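Local coordinates for protein ulvan Lyase-PL25 (Pseudoalteromonas sp. PLSV, PDB 5UAM) that cleaves ulvan, the sulfated rhamnose- and uronic-acid-containing cell-wall polysaccharide of green seaweeds, as a polysaccharide lyase of family PL25 with a beta-propeller fold, at residues A[41-46]-A[164-169]; A[414-419]-A[427-432]; A[232-237]-A[307-312]. All blocks are in the same frame, centred on the assembly; numbering follows the deposited sequence.

Contact 1 of 3, residues A[41-46]-A[164-169]; sequences VQHPAG and YNQAIK. With PO4 (phosphate ion), chain E.
With H43 CG set between its own backbone N and carbonyl carbon (chi1 72°) and Q166 CG lying beside its N, opposite the carbonyl carbon, the imidazole and the carboxamide meet across the two segments. H43 NE2 donates to Q166 OE1 at 2.9 Å; the acceptor sits at the ring edge, 11° out of the imidazole plane, while the ring and amide planes are turned 56° apart. OE1 has a second donor in A225 N, and NE2 of Q166 binds A223 O and, weakly, Y164 O, so the amide is anchored at both ends and its flip state is defined. W224 stacks on the H43 ring. The backbones add little: A167 N reaches H43 O at 3.3 Å, a weak bond.

Nearer the pocket V41 adds an apolar contact, its CG1 approaching CD1 of the Y164 ring obliquely at 3.7 Å. The polar Q42 amide, NE2 3.8 Å from Y164 CD1, is held by K101 through OE1, and through NE2 by a water at 3.3 Å that also accepts from N165 N.

Y164, the likely proton acceptor, extends its hydroxyl beyond V41, with OH 2.8 Å from O3 of a phosphate probably from the crystallisation liquor. H99, the likely proton donor, is hydrogen-bonded to this ion, as are H119, H184, Y222 and R180. An anion held there is consistent with a pocket built for the acidic substrate, and the weak bond from the fixed Q166 amide may steady the backbone under the tyrosine.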
loop_
_atom_site.group_PDB
_atom_site.type_symbol
_atom_site.label_atom_id
_atom_site.label_comp_id
_atom_site.label_asym_id
_atom_site.label_seq_id
_atom_site.Cartn_x
_atom_site.Cartn_y
_atom_site.Cartn_z
ATOM N N VAL A 41 -0.415 -1.469 0.025
ATOM C CA VAL A 41 -0.861 -0.356 -0.819
ATOM C C VAL A 41 -1.192 0.899 -0.004
ATOM O O VAL A 41 -0.972 2.021 -0.486
ATOM C CB VAL A 41 -2.003 -0.775 -1.747
ATOM C CG1 VAL A 41 -3.266 -1.062 -1.001
ATOM C CG2 VAL A 41 -2.221 0.319 -2.817
ATOM N N GLN A 42 -1.747 0.761 1.203
ATOM C CA GLN A 42 -2.014 1.924 2.056
ATOM C C GLN A 42 -0.742 2.239 2.804
ATOM O O GLN A 42 -0.465 1.658 3.856
ATOM C CB GLN A 42 -3.174 1.711 3.024
ATOM C CG GLN A 42 -4.555 1.773 2.388
ATOM C CD GLN A 42 -5.077 0.441 1.882
ATOM O OE1 GLN A 42 -4.478 -0.636 2.079
ATOM N NE2 GLN A 42 -6.226 0.505 1.236
ATOM N N HIS A 43 0.034 3.176 2.267
ATOM C CA HIS A 43 1.347 3.445 2.821
ATOM C C HIS A 43 1.663 4.932 2.715
ATOM O O HIS A 43 1.195 5.616 1.793
ATOM C CB HIS A 43 2.422 2.637 2.080
ATOM C CG HIS A 43 2.690 3.139 0.704
ATOM N ND1 HIS A 43 3.765 3.943 0.404
ATOM C CD2 HIS A 43 1.965 3.041 -0.432
ATOM C CE1 HIS A 43 3.715 4.282 -0.874
ATOM N NE2 HIS A 43 2.625 3.759 -1.399
ATOM N N PRO A 44 2.482 5.455 3.632
ATOM C CA PRO A 44 2.997 4.745 4.814
ATOM C C PRO A 44 1.921 4.379 5.813
ATOM O O PRO A 44 0.989 5.159 6.055
ATOM C CB PRO A 44 3.928 5.783 5.467
ATOM C CG PRO A 44 4.161 6.841 4.471
ATOM C CD PRO A 44 2.967 6.833 3.553
ATOM N N ALA A 45 2.037 3.185 6.393
ATOM C CA ALA A 45 1.262 2.866 7.572
ATOM C C ALA A 45 1.941 3.360 8.841
ATOM O O ALA A 45 1.267 3.584 9.851
ATOM C CB ALA A 45 1.019 1.350 7.664
ATOM N N GLY A 46 3.259 3.519 8.809
ATOM C CA GLY A 46 3.996 4.046 9.938
ATOM C C GLY A 46 5.164 4.865 9.440
ATOM O O GLY A 46 5.630 4.705 8.306
ATOM N N TYR A 164 -7.450 3.740 -1.854
ATOM C CA TYR A 164 -6.021 3.402 -1.953
ATOM C C TYR A 164 -5.090 4.598 -1.760
ATOM O O TYR A 164 -4.236 4.896 -2.614
ATOM C CB TYR A 164 -5.689 2.641 -3.232
ATOM C CG TYR A 164 -6.426 1.352 -3.441
ATOM C CD1 TYR A 164 -6.360 0.333 -2.511
ATOM C CD2 TYR A 164 -7.188 1.145 -4.580
ATOM C CE1 TYR A 164 -6.999 -0.853 -2.739
ATOM C CE2 TYR A 164 -7.835 -0.020 -4.811
ATOM C CZ TYR A 164 -7.749 -1.019 -3.894
ATOM O OH TYR A 164 -8.387 -2.213 -4.122
ATOM N N ASN A 165 -5.200 5.237 -0.600
ATOM C CA ASN A 165 -4.436 6.440 -0.302
ATOM C C ASN A 165 -2.954 6.160 -0.125
ATOM O O ASN A 165 -2.557 5.272 0.638
ATOM C CB ASN A 165 -4.919 7.055 0.997
ATOM C CG ASN A 165 -6.328 7.501 0.923
ATOM O OD1 ASN A 165 -6.718 8.203 -0.009
ATOM N ND2 ASN A 165 -7.113 7.146 1.936
ATOM N N GLN A 166 -2.134 6.977 -0.769
ATOM C CA GLN A 166 -0.691 6.866 -0.711
ATOM C C GLN A 166 -0.175 8.281 -0.602
ATOM O O GLN A 166 -0.409 9.097 -1.491
ATOM C CB GLN A 166 -0.195 6.154 -1.962
ATOM C CG GLN A 166 -0.873 4.819 -2.110
ATOM C CD GLN A 166 -0.499 4.095 -3.346
ATOM O OE1 GLN A 166 0.678 3.868 -3.604
ATOM N NE2 GLN A 166 -1.506 3.627 -4.064
ATOM N N ALA A 167 0.474 8.594 0.517
ATOM C CA ALA A 167 0.804 9.972 0.837
ATOM C C ALA A 167 2.309 10.173 0.824
ATOM O O ALA A 167 3.048 9.429 1.469
ATOM C CB ALA A 167 0.259 10.335 2.216
ATOM N N ILE A 168 2.754 11.220 0.126
ATOM C CA ILE A 168 4.175 11.500 -0.054
ATOM C C ILE A 168 4.423 12.969 0.242
ATOM O O ILE A 168 3.692 13.837 -0.240
ATOM C CB ILE A 168 4.631 11.151 -1.481
ATOM C CG1 ILE A 168 4.347 9.672 -1.740
ATOM C CG2 ILE A 168 6.120 11.456 -1.665
ATOM C CD1 ILE A 168 4.695 9.229 -3.131
ATOM N N LYS A 169 5.449 13.249 1.041
ATOM C CA LYS A 169 5.875 14.615 1.309
ATOM C C LYS A 169 7.242 14.839 0.678
ATOM O O LYS A 169 8.173 14.053 0.891
ATOM C CB LYS A 169 5.975 14.891 2.809
ATOM C CG LYS A 169 6.249 16.360 3.121
ATOM C CD LYS A 169 6.249 16.654 4.613
ATOM C CE LYS A 169 7.415 16.038 5.303
ATOM N NZ LYS A 169 7.503 16.544 6.734
HETATM P P PO4 E . -11.318 -3.063 -5.452
HETATM O O1 PO4 E . -12.270 -4.021 -6.141
HETATM O O2 PO4 E . -10.289 -2.592 -6.396
HETATM O O3 PO4 E . -10.681 -3.867 -4.343
HETATM O O4 PO4 E . -12.135 -1.882 -4.941
HETATM O O HOH W 1 -6.872 3.721 1.233
#

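Contact 2 of 3, residues A[414-419]-A[427-432]; sequences AISAFI and QMLVAE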
loop_
_atom_site.group_PDB
_atom_site.type_symbol
_atom_site.label_atom_id
_atom_site.label_comp_id
_atom_site.label_asym_id
_atom_site.label_seq_id
_atom_site.Cartn_x
_atom_site.Cartn_y
_atom_site.Cartn_z
ATOM N N ALA A 414 -1.160 -10.077 7.708
ATOM C CA ALA A 414 -1.226 -8.905 6.850
ATOM C C ALA A 414 -0.050 -8.023 7.225
ATOM O O ALA A 414 0.255 -7.884 8.416
ATOM C CB ALA A 414 -2.542 -8.159 7.086
ATOM N N ILE A 415 0.583 -7.398 6.231
ATOM C CA ILE A 415 1.765 -6.573 6.478
ATOM C C ILE A 415 1.625 -5.203 5.845
ATOM O O ILE A 415 0.894 -5.005 4.866
ATOM C CB ILE A 415 3.069 -7.239 6.008
ATOM C CG1 ILE A 415 3.001 -7.653 4.533
ATOM C CG2 ILE A 415 3.356 -8.465 6.905
ATOM C CD1 ILE A 415 4.379 -7.995 3.952
ATOM N N SER A 416 2.330 -4.237 6.424
ATOM C CA SER A 416 2.507 -2.928 5.814
ATOM C C SER A 416 3.718 -2.924 4.884
ATOM O O SER A 416 4.557 -3.825 4.895
ATOM C CB SER A 416 2.746 -1.860 6.881
ATOM O OG SER A 416 4.007 -2.009 7.524
ATOM N N ALA A 417 3.822 -1.855 4.110
ATOM C CA ALA A 417 5.092 -1.516 3.491
ATOM C C ALA A 417 6.093 -1.144 4.581
ATOM O O ALA A 417 5.726 -0.856 5.729
ATOM C CB ALA A 417 4.917 -0.339 2.531
ATOM N N PHE A 418 7.376 -1.134 4.232
ATOM C CA PHE A 418 8.363 -0.670 5.188
ATOM C C PHE A 418 8.031 0.737 5.674
ATOM O O PHE A 418 7.629 1.610 4.889
ATOM C CB PHE A 418 9.759 -0.683 4.590
ATOM C CG PHE A 418 10.386 -2.055 4.489
ATOM C CD1 PHE A 418 10.594 -2.820 5.619
ATOM C CD2 PHE A 418 10.834 -2.554 3.265
ATOM C CE1 PHE A 418 11.190 -4.059 5.526
ATOM C CE2 PHE A 418 11.419 -3.798 3.177
ATOM C CZ PHE A 418 11.605 -4.541 4.307
ATOM N N ILE A 419 8.236 0.940 6.970
ATOM C CA ILE A 419 8.014 2.221 7.629
ATOM C C ILE A 419 8.911 3.292 7.047
ATOM O O ILE A 419 10.103 3.071 6.766
ATOM C CB ILE A 419 8.258 2.011 9.127
ATOM C CG1 ILE A 419 7.068 1.211 9.654
ATOM C CG2 ILE A 419 8.470 3.307 9.900
ATOM C CD1 ILE A 419 7.211 0.775 11.042
ATOM N N GLN A 427 10.754 -1.661 11.494
ATOM C CA GLN A 427 10.735 -1.598 10.042
ATOM C C GLN A 427 9.390 -1.905 9.404
ATOM O O GLN A 427 9.138 -1.442 8.302
ATOM C CB GLN A 427 11.768 -2.570 9.479
ATOM C CG GLN A 427 13.166 -2.210 9.904
ATOM C CD GLN A 427 14.204 -2.924 9.117
ATOM O OE1 GLN A 427 14.273 -2.815 7.880
ATOM N NE2 GLN A 427 15.046 -3.644 9.812
ATOM N N MET A 428 8.539 -2.707 10.032
ATOM C CA MET A 428 7.315 -3.145 9.376
ATOM C C MET A 428 6.267 -3.420 10.436
ATOM O O MET A 428 6.595 -3.854 11.542
ATOM C CB MET A 428 7.585 -4.393 8.513
ATOM C CG MET A 428 6.388 -4.907 7.736
ATOM S SD MET A 428 6.779 -6.346 6.699
ATOM C CE MET A 428 7.490 -5.569 5.243
ATOM N N LEU A 429 5.015 -3.196 10.064
ATOM C CA LEU A 429 3.858 -3.560 10.881
ATOM C C LEU A 429 3.266 -4.874 10.400
ATOM O O LEU A 429 3.268 -5.174 9.195
ATOM C CB LEU A 429 2.813 -2.455 10.813
ATOM C CG LEU A 429 3.231 -1.205 11.560
ATOM C CD1 LEU A 429 2.515 0.020 11.071
ATOM C CD2 LEU A 429 2.971 -1.385 13.051
ATOM N N VAL A 430 2.762 -5.671 11.352
ATOM C CA VAL A 430 2.246 -7.003 11.068
ATOM C C VAL A 430 0.961 -7.179 11.859
ATOM O O VAL A 430 0.888 -6.781 13.027
ATOM C CB VAL A 430 3.239 -8.101 11.516
ATOM C CG1 VAL A 430 2.836 -9.459 10.930
ATOM C CG2 VAL A 430 4.652 -7.752 11.142
ATOM N N ALA A 431 -0.038 -7.793 11.239
ATOM C CA ALA A 431 -1.295 -8.153 11.897
ATOM C C ALA A 431 -1.458 -9.661 11.875
ATOM O O ALA A 431 -1.373 -10.290 10.820
ATOM C CB ALA A 431 -2.472 -7.485 11.178
ATOM N N GLU A 432 -1.705 -10.240 13.045
ATOM C CA GLU A 432 -1.829 -11.690 13.203
ATOM C C GLU A 432 -3.304 -12.049 13.042
ATOM O O GLU A 432 -4.080 -12.072 14.002
ATOM C CB GLU A 432 -1.300 -12.104 14.577
ATOM C CG GLU A 432 -1.396 -13.578 14.912
ATOM C CD GLU A 432 -1.049 -13.854 16.350
ATOM O OE1 GLU A 432 -0.989 -12.895 17.152
ATOM O OE2 GLU A 432 -0.824 -15.020 16.681
#
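A four-stranded antiparallel propeller blade, closed by the N-terminal strand 30-33, contains this contact: its inner edge strand 412-415 pairs with 428-433. A414 and A431 form a hydrogen-bonded antiparallel pair, A431 N to A414 O at 2.8 Å and A414 N to A431 O at 3.1 Å, both donors in the carbonyl planes. I415 and V430 follow as a non-hydrogen-bonded pair, and S416 N continues the pattern to L429 O.

The next bond is made by a side chain. S416 OG, turned between its backbone N and carbonyl carbon (chi1 69°), accepts from L429 N at 3.0 Å with a nearly straight N-H (164°), and donates to A417 O at 2.7 Å. Replacing S416 by an alanine removes both links and would probably leave L429 N without its acceptor and the 416-418 backbone less restrained.

Q427 and M428 form a classic beta bulge opposite V444 of the neighbouring strand 439-444, and Q427 O takes I419 N at 2.9 Å, the donor standing above the carbonyl plane. The same oxygen lies at the edge of the F418 ring, in its plane.

On the face carrying I415 and V430, M428 runs out extended and then bends at chi3 (-82°), which lays CE over the rim of one F418 face, 4.3 Å from the centroid, in a CH-pi contact. Its SD meets I415 CB at 3.9 Å, while L387 of strand 384-392 packs against I415, M428 and V430. S416 O, buried beside M428 CE, has no polar partner in the model.

Contact 3 of 3, residues A[232-237]-A[307-312]; sequences NIIVSY and GSTHLD
Strands 232-237 and 307-311 run roughly antiparallel, their N-to-C directions 144° apart, with axes no closer than 6.5 Å and the nearest CA pair, S236 and T309, 6.1 Å apart. The two segments share no hydrogen bond; just outside them N306 ND2 bonds to S236 O. I234, S236 and T309 point into the interface, and the small S236 and T309 side chains allow the close approach.

I234 makes the largest single contribution. With chi2 extended (171°), its CD1 reaches over the opposite backbone to T309 O at 3.7 Å and touches L311 CD2 at 3.9 Å, the two aliphatic chains lying alongside and running opposite ways.

In the propeller, 303-311 is the first strand of the sheet 303-352, whereas 232-243 belongs to the preceding, larger sheet; with side chains pointing across, the contact packs successive sheets face to face. A classic bulge at G307 and S308, both facing A320, marks the start of the segment.

T309 divides its two branches between different tasks. OG1, opposite the backbone N (chi1 -180°), bonds to H318 O in its own sheet, while CG2 is directed at S236, 3.5 Å from S236 OG. S308 and H310 point away, both binding D364 OD1.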
loop_
_atom_site.group_PDB
_atom_site.type_symbol
_atom_site.label_atom_id
_atom_site.label_comp_id
_atom_site.label_asym_id
_atom_site.label_seq_id
_atom_site.Cartn_x
_atom_site.Cartn_y
_atom_site.Cartn_z
ATOM N N ASN A 232 11.759 13.477 -7.400
ATOM C CA ASN A 232 10.950 12.542 -8.162
ATOM C C ASN A 232 10.134 11.620 -7.264
ATOM O O ASN A 232 10.549 11.249 -6.162
ATOM C CB ASN A 232 11.835 11.675 -9.049
ATOM C CG ASN A 232 12.580 12.491 -10.062
ATOM O OD1 ASN A 232 11.993 13.359 -10.698
ATOM N ND2 ASN A 232 13.882 12.257 -10.185
ATOM N N ILE A 233 8.955 11.275 -7.768
ATOM C CA ILE A 233 8.097 10.219 -7.252
ATOM C C ILE A 233 8.063 9.125 -8.306
ATOM O O ILE A 233 8.031 9.414 -9.505
ATOM C CB ILE A 233 6.690 10.784 -6.970
ATOM C CG1 ILE A 233 6.745 11.678 -5.720
ATOM C CG2 ILE A 233 5.625 9.675 -6.860
ATOM C CD1 ILE A 233 5.466 12.472 -5.474
ATOM N N ILE A 234 8.103 7.871 -7.878
ATOM C CA ILE A 234 8.106 6.737 -8.794
ATOM C C ILE A 234 6.824 5.944 -8.591
ATOM O O ILE A 234 6.265 5.913 -7.489
ATOM C CB ILE A 234 9.363 5.853 -8.631
ATOM C CG1 ILE A 234 9.488 5.282 -7.228
ATOM C CG2 ILE A 234 10.608 6.648 -9.049
ATOM C CD1 ILE A 234 10.593 4.239 -7.106
ATOM N N VAL A 235 6.317 5.362 -9.671
ATOM C CA VAL A 235 5.018 4.698 -9.652
ATOM C C VAL A 235 5.116 3.383 -10.424
ATOM O O VAL A 235 5.460 3.391 -11.613
ATOM C CB VAL A 235 3.913 5.583 -10.250
ATOM C CG1 VAL A 235 2.548 4.907 -10.099
ATOM C CG2 VAL A 235 3.928 6.972 -9.591
ATOM N N SER A 236 4.766 2.266 -9.770
ATOM C CA SER A 236 4.610 0.993 -10.446
ATOM C C SER A 236 3.132 0.647 -10.462
ATOM O O SER A 236 2.377 1.023 -9.564
ATOM C CB SER A 236 5.421 -0.122 -9.797
ATOM O OG SER A 236 5.055 -0.271 -8.441
ATOM N N TYR A 237 2.704 -0.050 -11.498
ATOM C CA TYR A 237 1.275 -0.291 -11.619
ATOM C C TYR A 237 1.020 -1.531 -12.455
ATOM O O TYR A 237 1.826 -1.895 -13.301
ATOM C CB TYR A 237 0.538 0.916 -12.207
ATOM C CG TYR A 237 1.094 1.579 -13.458
ATOM C CD1 TYR A 237 2.194 2.438 -13.394
ATOM C CD2 TYR A 237 0.452 1.434 -14.679
ATOM C CE1 TYR A 237 2.641 3.096 -14.507
ATOM C CE2 TYR A 237 0.897 2.092 -15.796
ATOM C CZ TYR A 237 1.991 2.933 -15.711
ATOM O OH TYR A 237 2.413 3.613 -16.840
ATOM N N GLY A 307 2.607 -4.793 -6.146
ATOM C CA GLY A 307 3.482 -4.709 -4.997
ATOM C C GLY A 307 3.970 -3.296 -4.812
ATOM O O GLY A 307 3.158 -2.423 -4.534
ATOM N N SER A 308 5.270 -3.053 -4.954
ATOM C CA SER A 308 5.863 -1.760 -4.643
ATOM C C SER A 308 7.097 -1.588 -5.513
ATOM O O SER A 308 7.512 -2.498 -6.231
ATOM C CB SER A 308 6.253 -1.688 -3.172
ATOM O OG SER A 308 7.153 -2.769 -2.904
ATOM N N THR A 309 7.689 -0.400 -5.447
ATOM C CA THR A 309 8.871 -0.095 -6.246
ATOM C C THR A 309 9.816 0.800 -5.457
ATOM O O THR A 309 9.385 1.665 -4.698
ATOM C CB THR A 309 8.469 0.530 -7.607
ATOM O OG1 THR A 309 9.632 0.825 -8.385
ATOM C CG2 THR A 309 7.683 1.804 -7.432
ATOM N N HIS A 310 11.117 0.583 -5.669
ATOM C CA HIS A 310 12.172 1.344 -5.012
ATOM C C HIS A 310 13.365 1.430 -5.946
ATOM O O HIS A 310 13.619 0.515 -6.745
ATOM C CB HIS A 310 12.651 0.649 -3.718
ATOM C CG HIS A 310 11.563 0.392 -2.734
ATOM N ND1 HIS A 310 11.007 1.397 -1.978
ATOM C CD2 HIS A 310 10.932 -0.751 -2.385
ATOM C CE1 HIS A 310 10.062 0.877 -1.205
ATOM N NE2 HIS A 310 10.008 -0.422 -1.427
ATOM N N LEU A 311 14.107 2.535 -5.842
ATOM C CA LEU A 311 15.307 2.711 -6.650
ATOM C C LEU A 311 16.542 2.192 -5.934
ATOM O O LEU A 311 16.687 2.359 -4.720
ATOM C CB LEU A 311 15.546 4.185 -6.950
ATOM C CG LEU A 311 14.421 4.915 -7.671
ATOM C CD1 LEU A 311 14.835 6.333 -8.000
ATOM C CD2 LEU A 311 14.002 4.193 -8.943
ATOM N N ASP A 312 17.456 1.595 -6.706
ATOM C CA ASP A 312 18.748 1.203 -6.166
ATOM C C ASP A 312 19.688 2.412 -6.131
ATOM O O ASP A 312 19.325 3.534 -6.497
ATOM C CB ASP A 312 19.320 -0.019 -6.904
ATOM C CG ASP A 312 19.687 0.237 -8.355
ATOM O OD1 ASP A 312 20.035 1.371 -8.730
ATOM O OD2 ASP A 312 19.663 -0.737 -9.136
#

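In the fold
All three are buried; the centre of contact 1 lies about 6 Å from the centre of the chain, those of contacts 2 and 3 about 10 and 12 Å. Contact 2 joins neighbouring strands within one blade and relies mainly on backbone bonds, with one serine hydroxyl substituting; contact 3 packs separate sheets through aliphatic groups and the small S236 and T309 side chains; contact 1 sets a loop against an inner strand with side-chain amide and imidazole bonds beside the catalytic pocket. Contacts 1 and 2 touch, A45 CB 3.7 Å from S416 CB. Contacts 1 and 3 share a sheet, where I168 CD1 meets I233 CG2 at 3.9 Å. Contacts 2 and 3 do not touch.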